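Local atomic coordinates of proteasome accessory factor B/C (PafBC) (Paenarthrobacter aurescens, PDB entry 6SJ9), a protein that regulates transcription in the bacterial DNA damage response, probably by binding DNA through its winged helix-turn-helix regions. Residues 247-253 with 274-280; 290-294 with 632-636; 132-136 with 254-258; 102-106 with 388-394. All blocks are in the same frame, centred on the assembly; numbering follows the deposited sequence.

Contact 1 (247-253 with 274-280); sequences ATLVIDK and GRDRITV
L249 and I278 face each other midway along the two central strands of the first WCX domain, an antiparallel sheet whose 2-3-1-4 order marks a ferredoxin-like fold. The L249 N to I278 O bond is 2.8 Å, and A247-V280 and I251-D276 form the other hydrogen-bonded pairs. The tightly packed face carries A247, L249, I251, I278 and V280, with L259 of helix 257-261 against it. I251 holds CG1 between its backbone N and carbonyl carbon (chi1 62°), which sends CD1 across I278 nearly perpendicular, 3.8 Å from I278 CD1. The other face is more polar and, at T248 and R277, more open to solvent; there T248 CG2 sits 3.3 Å above the guanidinium plane of R277, near its rim. Where strand 245-252 ends and 275-282 begins, R275 bends at chi3 (108°) to meet D252 OD1 with NE, NH2 adding a weak bond; V250 O lies over one guanidinium face. A leucine replacing R275 is likely to leave D252 OD1 without its charged mate and Q661 without its donor. D276 also pairs with R260 and K253 with D268, and K253 NZ reaches D276 OD1 at 3.0 Å on the syn side of the carboxylate.

Contact 2 (290-294 with 632-636); sequences EELAS and VSQHG
The second helices of the two WCX domains, 285-294 and 627-634, meet toward their C-terminal ends, where E290, A293 and S294 touch S633 and Q634. The backbones come very close, and S294 CB lies 3.4 Å from Q634 CB. Q634 runs out extended, with CG anti to the backbone N (chi1 174°), and its CG passes 3.6 Å from E290 CG as the chains cross at a slant. Q634 NE2 donates to E290 OE2 at 2.9 Å, almost straight (171°) and within the amide plane, on the anti side of a carboxylate turned 49° from the amide. NE2 also bonds R142 O. A leucine in place of Q634 would probably leave E290 OE2 and R142 O without this donor. Next to Q634, S633 OG bonds A293 O at 2.6 Å, tilted from the carbonyl plane, and W654 NE1 bonds the same hydroxyl. A293 CB rests 3.5 Å from S633 O. The two segments' donors are an amide and a hydroxyl; R314 NE bonds Q634 O, and its ion pair with E290 is long and weak. With no salt bridge between the segments, the contact relies on directional hydrogen bonds, one probably strengthened by the carboxylate's charge.

Contact 3 (132-136 with 254-258); sequences DVDLP and DKLLA
K255 turns its chain at chi2 (-62°), chi3 and chi4, and D132 holds CG anti to its backbone N (chi1 -154°); together these torsions bring the ammonium up to the carboxylate. K255 NZ stands 3.5 Å from D132 OD2, a salt bridge without hydrogen-bond geometry, the two side chains crossing at about a right angle. D132 is exposed and follows directly on a stretch of chain that could not be modelled, so this ion pair is probably weak and mobile. The lysine stem has more neighbours. Its CE lies 3.9 Å from V133 O, and D134 crosses the stem at a slant, OD1 3.9 Å from K255 CD. The ammonium itself is 5.8 Å from D134 OD1, so D134 meets the methylenes and not the charge. The other oxygen, D134 OD2, approaches L256 N to 3.8 Å, too long for a bond. L256 occupies the N-cap position of helix 257-261, and a carboxylate near this helix start may be favoured by its dipole. Behind the loop, V133 and L135 pack on M630 of the second WCX domain, and K255 O accepts from R260 NE. The arrangement is a surface contact between the linker after helix 95-118 and the first strand-to-helix connection of a ferredoxin-like βαββαβ unit.

Contact 4 (102-106 with 388-394); sequences LLAAQ and LICSGLP
L102 points from helix 95-118 toward the turn that follows helix 378-389, and its two methyls divide the work. Chi1 (177°) carries CG out toward the turn, and chi2 (42°) turns CD1 to P394 CD, 3.9 Å away, where leucine and proline cross at about a right angle; L393 CD2 comes to 4.2 Å from the same methyl. CD2 and CG instead lie against the end of helix 378-389, CG 3.4 Å from L388 O. One residue on, L103 CB touches L388 CD1 at 4.0 Å. Further along, A105 CB presses on the ring of P394, 3.5 Å from its CG, a tight fit. Q106 closes the side of the patch: its extended chain carries OE1 to 4.0 Å from S391 CB, while NE2 is bonded to I387 O, which also accepts from S391 OG. Helix 378-389 is the third of the PafC helix-turn-helix domain, just ahead of the strand pair 404-407 and 410-413, the position of a recognition helix in winged helix-turn-helix folds. No hydrogen bond joins the two segments; the hold is mostly shape-dependent apolar packing, with the amide of Q106 adding a directional bond to the last turn of the helix.

How the contacts relate
Contacts 1, 2 and 3 cluster around the first WCX domain. Contact 1 joins its central strands and touches both neighbours: L249 CD2 packs 3.7 Å from L292 CD1 of contact 2, and I251 CG2 lies 3.9 Å from L256 CD1 of contact 3. H298 bridges further, bonding D252 and, weakly, V133 O. Contacts 2 and 3 do not touch, their nearest atoms being about 5 Å apart. Contact 4 lies near the centre of the chain, its own centre about 28 Å from that of contact 1 and 19 Å from that of contact 2, yet R142 serves both contacts 2 and 4. None of the contacts includes a residue of the potassium site.

Contact 1 (247-253 with 274-280)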
loop_
_atom_site.group_PDB
_atom_site.type_symbol
_atom_site.label_atom_id
_atom_site.label_comp_id
_atom_site.label_asym_id
_atom_site.label_seq_id
_atom_site.Cartn_x
_atom_site.Cartn_y
_atom_site.Cartn_z
ATOM N N ALA A 247 16.071 -19.226 7.274
ATOM C CA ALA A 247 16.743 -18.295 8.167
ATOM C C ALA A 247 16.496 -18.673 9.629
ATOM O O ALA A 247 15.428 -19.176 9.980
ATOM C CB ALA A 247 16.251 -16.867 7.902
ATOM N N THR A 248 17.488 -18.408 10.484
ATOM C CA THR A 248 17.388 -18.647 11.922
ATOM C C THR A 248 17.560 -17.309 12.634
ATOM O O THR A 248 18.592 -16.639 12.479
ATOM C CB THR A 248 18.427 -19.662 12.396
ATOM O OG1 THR A 248 18.365 -20.827 11.563
ATOM C CG2 THR A 248 18.142 -20.100 13.827
ATOM N N LEU A 249 16.537 -16.908 13.390
ATOM C CA LEU A 249 16.461 -15.572 13.950
ATOM C C LEU A 249 16.192 -15.648 15.444
ATOM O O LEU A 249 15.415 -16.494 15.905
ATOM C CB LEU A 249 15.360 -14.755 13.266
ATOM C CG LEU A 249 15.381 -14.712 11.739
ATOM C CD1 LEU A 249 14.164 -13.926 11.240
ATOM C CD2 LEU A 249 16.693 -14.140 11.172
ATOM N N VAL A 250 16.851 -14.771 16.197
ATOM C CA VAL A 250 16.529 -14.524 17.596
ATOM C C VAL A 250 15.828 -13.178 17.667
ATOM O O VAL A 250 16.409 -12.164 17.268
ATOM C CB VAL A 250 17.778 -14.542 18.487
ATOM C CG1 VAL A 250 17.409 -14.079 19.862
ATOM C CG2 VAL A 250 18.380 -15.934 18.536
ATOM N N ILE A 251 14.614 -13.167 18.222
ATOM C CA ILE A 251 13.750 -11.993 18.280
ATOM C C ILE A 251 13.231 -11.780 19.700
ATOM O O ILE A 251 13.061 -12.730 20.468
ATOM C CB ILE A 251 12.549 -12.123 17.322
ATOM C CG1 ILE A 251 11.694 -13.324 17.718
ATOM C CG2 ILE A 251 13.006 -12.291 15.889
ATOM C CD1 ILE A 251 10.448 -13.452 16.882
ATOM N N ASP A 252 13.006 -10.516 20.054
ATOM C CA ASP A 252 12.425 -10.173 21.349
ATOM C C ASP A 252 11.009 -10.735 21.464
ATOM O O ASP A 252 10.211 -10.657 20.521
ATOM C CB ASP A 252 12.384 -8.659 21.528
ATOM C CG ASP A 252 13.765 -8.035 21.557
ATOM O OD1 ASP A 252 14.763 -8.785 21.495
ATOM O OD2 ASP A 252 13.851 -6.792 21.628
ATOM N N LYS A 253 10.681 -11.264 22.639
ATOM C CA LYS A 253 9.337 -11.771 22.877
ATOM C C LYS A 253 8.299 -10.669 22.742
ATOM O O LYS A 253 8.568 -9.499 23.009
ATOM C CB LYS A 253 9.245 -12.392 24.265
ATOM C CG LYS A 253 9.937 -13.727 24.356
ATOM C CD LYS A 253 9.702 -14.387 25.674
ATOM C CE LYS A 253 10.315 -15.784 25.700
ATOM N NZ LYS A 253 9.359 -16.857 25.284
ATOM N N GLY A 274 13.798 -13.479 27.610
ATOM C CA GLY A 274 12.823 -12.683 26.890
ATOM C C GLY A 274 12.987 -12.647 25.387
ATOM O O GLY A 274 12.491 -11.716 24.745
ATOM N N ARG A 275 13.653 -13.644 24.796
ATOM C CA ARG A 275 13.806 -13.708 23.348
ATOM C C ARG A 275 13.494 -15.125 22.880
ATOM O O ARG A 275 13.763 -16.105 23.573
ATOM C CB ARG A 275 15.241 -13.306 22.877
ATOM C CG ARG A 275 15.663 -11.861 23.190
ATOM C CD ARG A 275 16.936 -11.458 22.446
ATOM N NE ARG A 275 16.634 -10.510 21.374
ATOM C CZ ARG A 275 17.507 -10.051 20.470
ATOM N NH1 ARG A 275 18.777 -10.454 20.466
ATOM N NH2 ARG A 275 17.098 -9.169 19.550
ATOM N N ASP A 276 12.985 -15.213 21.661
ATOM C CA ASP A 276 12.618 -16.442 20.982
ATOM C C ASP A 276 13.601 -16.745 19.864
ATOM O O ASP A 276 14.248 -15.849 19.315
ATOM C CB ASP A 276 11.219 -16.317 20.369
ATOM C CG ASP A 276 10.124 -16.254 21.408
ATOM O OD1 ASP A 276 10.273 -16.893 22.469
ATOM O OD2 ASP A 276 9.111 -15.563 21.145
ATOM N N ARG A 277 13.666 -18.013 19.486
ATOM C CA ARG A 277 14.433 -18.416 18.319
ATOM C C ARG A 277 13.440 -18.979 17.312
ATOM O O ARG A 277 12.811 -20.007 17.571
ATOM C CB ARG A 277 15.506 -19.435 18.714
ATOM C CG ARG A 277 16.383 -19.952 17.601
ATOM C CD ARG A 277 17.264 -21.070 18.132
ATOM N NE ARG A 277 18.273 -21.532 17.175
ATOM C CZ ARG A 277 18.174 -22.617 16.413
ATOM N NH1 ARG A 277 19.172 -22.937 15.592
ATOM N NH2 ARG A 277 17.087 -23.376 16.457
ATOM N N ILE A 278 13.314 -18.325 16.154
ATOM C CA ILE A 278 12.397 -18.782 15.118
ATOM C C ILE A 278 13.176 -19.063 13.847
ATOM O O ILE A 278 14.274 -18.549 13.627
ATOM C CB ILE A 278 11.270 -17.771 14.815
ATOM C CG1 ILE A 278 11.852 -16.468 14.247
ATOM C CG2 ILE A 278 10.428 -17.537 16.014
ATOM C CD1 ILE A 278 10.798 -15.515 13.687
ATOM N N THR A 279 12.547 -19.843 12.975
ATOM C CA THR A 279 13.004 -20.052 11.615
ATOM C C THR A 279 11.946 -19.509 10.668
ATOM O O THR A 279 10.749 -19.561 10.964
ATOM C CB THR A 279 13.270 -21.549 11.331
ATOM O OG1 THR A 279 12.169 -22.336 11.805
ATOM C CG2 THR A 279 14.514 -22.029 12.063
ATOM N N VAL A 280 12.397 -18.884 9.581
ATOM C CA VAL A 280 11.503 -18.349 8.570
ATOM C C VAL A 280 12.077 -18.714 7.205
ATOM O O VAL A 280 13.295 -18.859 7.031
ATOM C CB VAL A 280 11.284 -16.827 8.684
ATOM C CG1 VAL A 280 10.793 -16.452 10.052
ATOM C CG2 VAL A 280 12.543 -16.068 8.324
#

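Contact 2 (290-294 with 632-636)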
loop_
_atom_site.group_PDB
_atom_site.type_symbol
_atom_site.label_atom_id
_atom_site.label_comp_id
_atom_site.label_asym_id
_atom_site.label_seq_id
_atom_site.Cartn_x
_atom_site.Cartn_y
_atom_site.Cartn_z
ATOM N N GLU A 290 16.588 -6.338 4.275
ATOM C CA GLU A 290 15.959 -5.032 4.395
ATOM C C GLU A 290 14.845 -5.080 5.422
ATOM O O GLU A 290 14.733 -4.191 6.253
ATOM C CB GLU A 290 15.442 -4.547 3.038
ATOM C CG GLU A 290 14.795 -3.154 3.149
ATOM C CD GLU A 290 14.382 -2.568 1.799
ATOM O OE1 GLU A 290 14.749 -3.155 0.779
ATOM O OE2 GLU A 290 13.679 -1.525 1.759
ATOM N N GLU A 291 14.032 -6.134 5.408
ATOM C CA GLU A 291 12.983 -6.244 6.408
ATOM C C GLU A 291 13.583 -6.317 7.813
ATOM O O GLU A 291 13.156 -5.594 8.726
ATOM C CB GLU A 291 12.103 -7.477 6.135
ATOM C CG GLU A 291 11.040 -7.645 7.216
ATOM C CD GLU A 291 10.294 -8.960 7.124
ATOM O OE1 GLU A 291 10.527 -9.702 6.155
ATOM O OE2 GLU A 291 9.514 -9.283 8.051
ATOM N N LEU A 292 14.590 -7.166 8.000
ATOM C CA LEU A 292 15.140 -7.365 9.343
ATOM C C LEU A 292 15.894 -6.143 9.851
ATOM O O LEU A 292 15.741 -5.769 11.007
ATOM C CB LEU A 292 16.023 -8.609 9.367
ATOM C CG LEU A 292 15.327 -9.939 9.051
ATOM C CD1 LEU A 292 16.333 -11.072 9.108
ATOM C CD2 LEU A 292 14.180 -10.238 10.039
ATOM N N ALA A 293 16.589 -5.426 8.973
ATOM C CA ALA A 293 17.250 -4.180 9.374
ATOM C C ALA A 293 16.248 -3.164 9.896
ATOM O O ALA A 293 16.581 -2.365 10.789
ATOM C CB ALA A 293 17.960 -3.550 8.169
ATOM N N SER A 294 15.033 -3.164 9.317
ATOM C CA SER A 294 13.968 -2.277 9.771
ATOM C C SER A 294 13.586 -2.587 11.216
ATOM O O SER A 294 13.062 -1.715 11.923
ATOM C CB SER A 294 12.766 -2.344 8.802
ATOM O OG SER A 294 11.797 -3.278 9.245
ATOM N N VAL A 632 14.959 4.607 9.143
ATOM C CA VAL A 632 16.360 4.883 8.823
ATOM C C VAL A 632 17.154 3.579 8.767
ATOM O O VAL A 632 18.023 3.392 7.897
ATOM C CB VAL A 632 16.983 5.873 9.837
ATOM C CG1 VAL A 632 18.476 6.025 9.594
ATOM C CG2 VAL A 632 16.288 7.233 9.819
ATOM N N SER A 633 16.922 2.673 9.720
ATOM C CA SER A 633 17.709 1.445 9.675
ATOM C C SER A 633 17.272 0.568 8.511
ATOM O O SER A 633 18.113 -0.041 7.851
ATOM C CB SER A 633 17.628 0.672 11.004
ATOM O OG SER A 633 16.322 0.170 11.270
ATOM N N GLN A 634 15.976 0.554 8.182
ATOM C CA GLN A 634 15.539 -0.214 7.017
ATOM C C GLN A 634 16.354 0.152 5.790
ATOM O O GLN A 634 16.912 -0.715 5.109
ATOM C CB GLN A 634 14.057 0.034 6.722
ATOM C CG GLN A 634 13.669 -0.642 5.448
ATOM C CD GLN A 634 12.209 -0.518 5.130
ATOM O OE1 GLN A 634 11.399 -0.220 5.993
ATOM N NE2 GLN A 634 11.868 -0.734 3.869
ATOM N N HIS A 635 16.506 1.435 5.543
ATOM C CA HIS A 635 17.088 1.874 4.284
ATOM C C HIS A 635 18.608 1.933 4.304
ATOM O O HIS A 635 19.210 2.347 3.311
ATOM C CB HIS A 635 16.466 3.215 3.903
ATOM C CG HIS A 635 15.061 3.045 3.458
ATOM N ND1 HIS A 635 13.986 3.397 4.243
ATOM C CD2 HIS A 635 14.551 2.437 2.360
ATOM C CE1 HIS A 635 12.867 3.058 3.621
ATOM N NE2 HIS A 635 13.181 2.475 2.476
ATOM N N GLY A 636 19.232 1.523 5.401
ATOM C CA GLY A 636 20.617 1.066 5.374
ATOM C C GLY A 636 21.629 1.967 4.693
ATOM O O GLY A 636 22.411 1.495 3.870
#

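Contact 3 (132-136 with 254-258)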
loop_
_atom_site.group_PDB
_atom_site.type_symbol
_atom_site.label_atom_id
_atom_site.label_comp_id
_atom_site.label_asym_id
_atom_site.label_seq_id
_atom_site.Cartn_x
_atom_site.Cartn_y
_atom_site.Cartn_z
ATOM N N ASP A 132 10.414 2.378 21.810
ATOM C CA ASP A 132 9.611 1.176 22.022
ATOM C C ASP A 132 8.704 0.894 20.815
ATOM O O ASP A 132 7.548 0.481 20.955
ATOM C CB ASP A 132 8.773 1.338 23.290
ATOM C CG ASP A 132 8.416 0.011 23.923
ATOM O OD1 ASP A 132 8.041 -0.006 25.116
ATOM O OD2 ASP A 132 8.538 -1.018 23.228
ATOM N N VAL A 133 9.263 1.063 19.629
ATOM C CA VAL A 133 8.487 1.085 18.395
ATOM C C VAL A 133 8.059 -0.327 18.006
ATOM O O VAL A 133 8.766 -1.308 18.267
ATOM C CB VAL A 133 9.333 1.772 17.309
ATOM C CG1 VAL A 133 9.982 3.003 17.914
ATOM C CG2 VAL A 133 10.412 0.847 16.810
ATOM N N ASP A 134 6.879 -0.438 17.390
ATOM C CA ASP A 134 6.372 -1.738 16.942
ATOM C C ASP A 134 5.265 -1.529 15.917
ATOM O O ASP A 134 4.253 -0.894 16.235
ATOM C CB ASP A 134 5.846 -2.538 18.162
ATOM C CG ASP A 134 5.410 -3.973 17.822
ATOM O OD1 ASP A 134 4.589 -4.533 18.590
ATOM O OD2 ASP A 134 5.857 -4.531 16.793
ATOM N N LEU A 135 5.424 -2.074 14.710
ATOM C CA LEU A 135 4.388 -1.891 13.701
ATOM C C LEU A 135 3.101 -2.577 14.161
ATOM O O LEU A 135 3.138 -3.625 14.799
ATOM C CB LEU A 135 4.818 -2.450 12.342
ATOM C CG LEU A 135 5.904 -1.732 11.540
ATOM C CD1 LEU A 135 6.271 -2.474 10.234
ATOM C CD2 LEU A 135 5.399 -0.334 11.217
ATOM N N PRO A 136 1.949 -2.046 13.790
ATOM C CA PRO A 136 0.684 -2.701 14.142
ATOM C C PRO A 136 0.418 -3.948 13.305
ATOM O O PRO A 136 1.064 -4.209 12.281
ATOM C CB PRO A 136 -0.363 -1.620 13.848
ATOM C CG PRO A 136 0.262 -0.849 12.715
ATOM C CD PRO A 136 1.746 -0.828 12.993
ATOM N N ASP A 254 7.128 -11.045 22.234
ATOM C CA ASP A 254 6.000 -10.133 22.049
ATOM C C ASP A 254 6.283 -9.014 21.044
ATOM O O ASP A 254 5.604 -7.980 21.063
ATOM C CB ASP A 254 5.531 -9.554 23.385
ATOM C CG ASP A 254 5.133 -10.635 24.373
ATOM O OD1 ASP A 254 4.227 -11.421 24.025
ATOM O OD2 ASP A 254 5.720 -10.711 25.478
ATOM N N LYS A 255 7.257 -9.190 20.149
ATOM C CA LYS A 255 7.564 -8.187 19.135
ATOM C C LYS A 255 7.592 -8.813 17.745
ATOM O O LYS A 255 7.701 -10.030 17.582
ATOM C CB LYS A 255 8.899 -7.489 19.410
ATOM C CG LYS A 255 8.903 -6.620 20.646
ATOM C CD LYS A 255 7.881 -5.495 20.492
ATOM C CE LYS A 255 8.464 -4.170 20.943
ATOM N NZ LYS A 255 9.118 -4.352 22.265
ATOM N N LEU A 256 7.471 -7.952 16.732
ATOM C CA LEU A 256 7.635 -8.348 15.337
ATOM C C LEU A 256 6.531 -9.331 14.924
ATOM O O LEU A 256 6.765 -10.499 14.592
ATOM C CB LEU A 256 9.032 -8.939 15.124
ATOM C CG LEU A 256 10.198 -8.149 15.728
ATOM C CD1 LEU A 256 11.521 -8.699 15.244
ATOM C CD2 LEU A 256 10.086 -6.676 15.410
ATOM N N LEU A 257 5.298 -8.827 14.961
ATOM C CA LEU A 257 4.148 -9.701 14.748
ATOM C C LEU A 257 4.075 -10.178 13.308
ATOM O O LEU A 257 3.833 -11.363 13.061
ATOM C CB LEU A 257 2.842 -9.025 15.189
ATOM C CG LEU A 257 2.487 -9.135 16.685
ATOM C CD1 LEU A 257 2.011 -10.564 16.995
ATOM C CD2 LEU A 257 3.610 -8.757 17.648
ATOM N N ALA A 258 4.270 -9.280 12.344
ATOM C CA ALA A 258 4.246 -9.725 10.954
ATOM C C ALA A 258 5.296 -10.801 10.710
ATOM O O ALA A 258 5.040 -11.785 10.002
ATOM C CB ALA A 258 4.470 -8.547 10.009
#

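Contact 4 (102-106 with 388-394)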
loop_
_atom_site.group_PDB
_atom_site.type_symbol
_atom_site.label_atom_id
_atom_site.label_comp_id
_atom_site.label_asym_id
_atom_site.label_seq_id
_atom_site.Cartn_x
_atom_site.Cartn_y
_atom_site.Cartn_z
ATOM N N LEU A 102 -4.460 -4.389 -4.989
ATOM C CA LEU A 102 -3.165 -3.838 -4.626
ATOM C C LEU A 102 -3.269 -2.391 -4.160
ATOM O O LEU A 102 -2.644 -1.996 -3.171
ATOM C CB LEU A 102 -2.265 -3.926 -5.849
ATOM C CG LEU A 102 -0.862 -3.376 -5.814
ATOM C CD1 LEU A 102 -0.222 -3.757 -4.492
ATOM C CD2 LEU A 102 -0.108 -4.047 -6.999
ATOM N N LEU A 103 -4.104 -1.607 -4.822
ATOM C CA LEU A 103 -4.301 -0.231 -4.395
ATOM C C LEU A 103 -5.030 -0.232 -3.056
ATOM O O LEU A 103 -4.696 0.540 -2.166
ATOM C CB LEU A 103 -5.069 0.539 -5.485
ATOM C CG LEU A 103 -5.265 2.003 -5.235
ATOM C CD1 LEU A 103 -3.983 2.666 -4.897
ATOM C CD2 LEU A 103 -5.983 2.658 -6.469
ATOM N N ALA A 104 -6.007 -1.133 -2.907
ATOM C CA ALA A 104 -6.749 -1.220 -1.665
ATOM C C ALA A 104 -5.826 -1.534 -0.485
ATOM O O ALA A 104 -5.992 -0.995 0.604
ATOM C CB ALA A 104 -7.826 -2.315 -1.798
ATOM N N ALA A 105 -4.874 -2.428 -0.679
ATOM C CA ALA A 105 -3.966 -2.779 0.412
ATOM C C ALA A 105 -3.122 -1.596 0.800
ATOM O O ALA A 105 -2.789 -1.425 1.983
ATOM C CB ALA A 105 -3.068 -3.973 -0.014
ATOM N N GLN A 106 -2.793 -0.734 -0.180
ATOM C CA GLN A 106 -2.058 0.462 0.167
ATOM C C GLN A 106 -2.905 1.401 0.990
ATOM O O GLN A 106 -2.391 2.090 1.901
ATOM C CB GLN A 106 -1.575 1.180 -1.092
ATOM C CG GLN A 106 -0.487 0.444 -1.855
ATOM C CD GLN A 106 0.076 1.304 -3.031
ATOM O OE1 GLN A 106 0.637 2.409 -2.812
ATOM N NE2 GLN A 106 -0.042 0.788 -4.255
ATOM N N LEU A 388 1.110 2.679 -8.143
ATOM C CA LEU A 388 0.187 1.565 -8.224
ATOM C C LEU A 388 0.909 0.208 -8.192
ATOM O O LEU A 388 0.507 -0.700 -7.447
ATOM C CB LEU A 388 -0.658 1.668 -9.516
ATOM C CG LEU A 388 -1.612 0.491 -9.795
ATOM C CD1 LEU A 388 -2.677 0.516 -8.700
ATOM C CD2 LEU A 388 -2.311 0.597 -11.167
ATOM N N ILE A 389 1.946 0.026 -9.009
ATOM C CA ILE A 389 2.487 -1.321 -9.219
ATOM C C ILE A 389 3.956 -1.449 -8.875
ATOM O O ILE A 389 4.514 -2.530 -9.066
ATOM C CB ILE A 389 2.284 -1.803 -10.674
ATOM C CG1 ILE A 389 3.068 -0.903 -11.629
ATOM C CG2 ILE A 389 0.869 -1.907 -11.090
ATOM C CD1 ILE A 389 3.036 -1.432 -13.048
ATOM N N CYS A 390 4.628 -0.377 -8.464
ATOM C CA CYS A 390 6.051 -0.418 -8.108
ATOM C C CYS A 390 6.268 -0.075 -6.649
ATOM O O CYS A 390 7.334 0.422 -6.271
ATOM C CB CYS A 390 6.886 0.540 -8.994
ATOM S SG CYS A 390 6.631 0.285 -10.787
ATOM N N SER A 391 5.253 -0.285 -5.826
ATOM C CA SER A 391 5.306 0.090 -4.430
ATOM C C SER A 391 5.413 -1.109 -3.552
ATOM O O SER A 391 5.292 -0.966 -2.335
ATOM C CB SER A 391 4.087 0.907 -4.017
ATOM O OG SER A 391 4.185 2.169 -4.610
ATOM N N GLY A 392 5.605 -2.282 -4.142
ATOM C CA GLY A 392 5.738 -3.469 -3.354
ATOM C C GLY A 392 4.361 -3.981 -3.033
ATOM O O GLY A 392 3.334 -3.450 -3.477
ATOM N N LEU A 393 4.353 -5.095 -2.296
ATOM C CA LEU A 393 3.139 -5.793 -1.902
ATOM C C LEU A 393 2.945 -5.570 -0.409
ATOM O O LEU A 393 3.845 -5.912 0.374
ATOM C CB LEU A 393 3.233 -7.287 -2.229
ATOM C CG LEU A 393 3.598 -7.525 -3.711
ATOM C CD1 LEU A 393 3.584 -8.981 -4.073
ATOM C CD2 LEU A 393 2.694 -6.750 -4.689
ATOM N N PRO A 394 1.859 -4.954 0.042
ATOM C CA PRO A 394 1.650 -4.834 1.487
ATOM C C PRO A 394 1.502 -6.212 2.127
ATOM O O PRO A 394 1.340 -7.246 1.462
ATOM C CB PRO A 394 0.381 -3.972 1.612
ATOM C CG PRO A 394 0.320 -3.182 0.340
ATOM C CD PRO A 394 0.907 -4.125 -0.734
#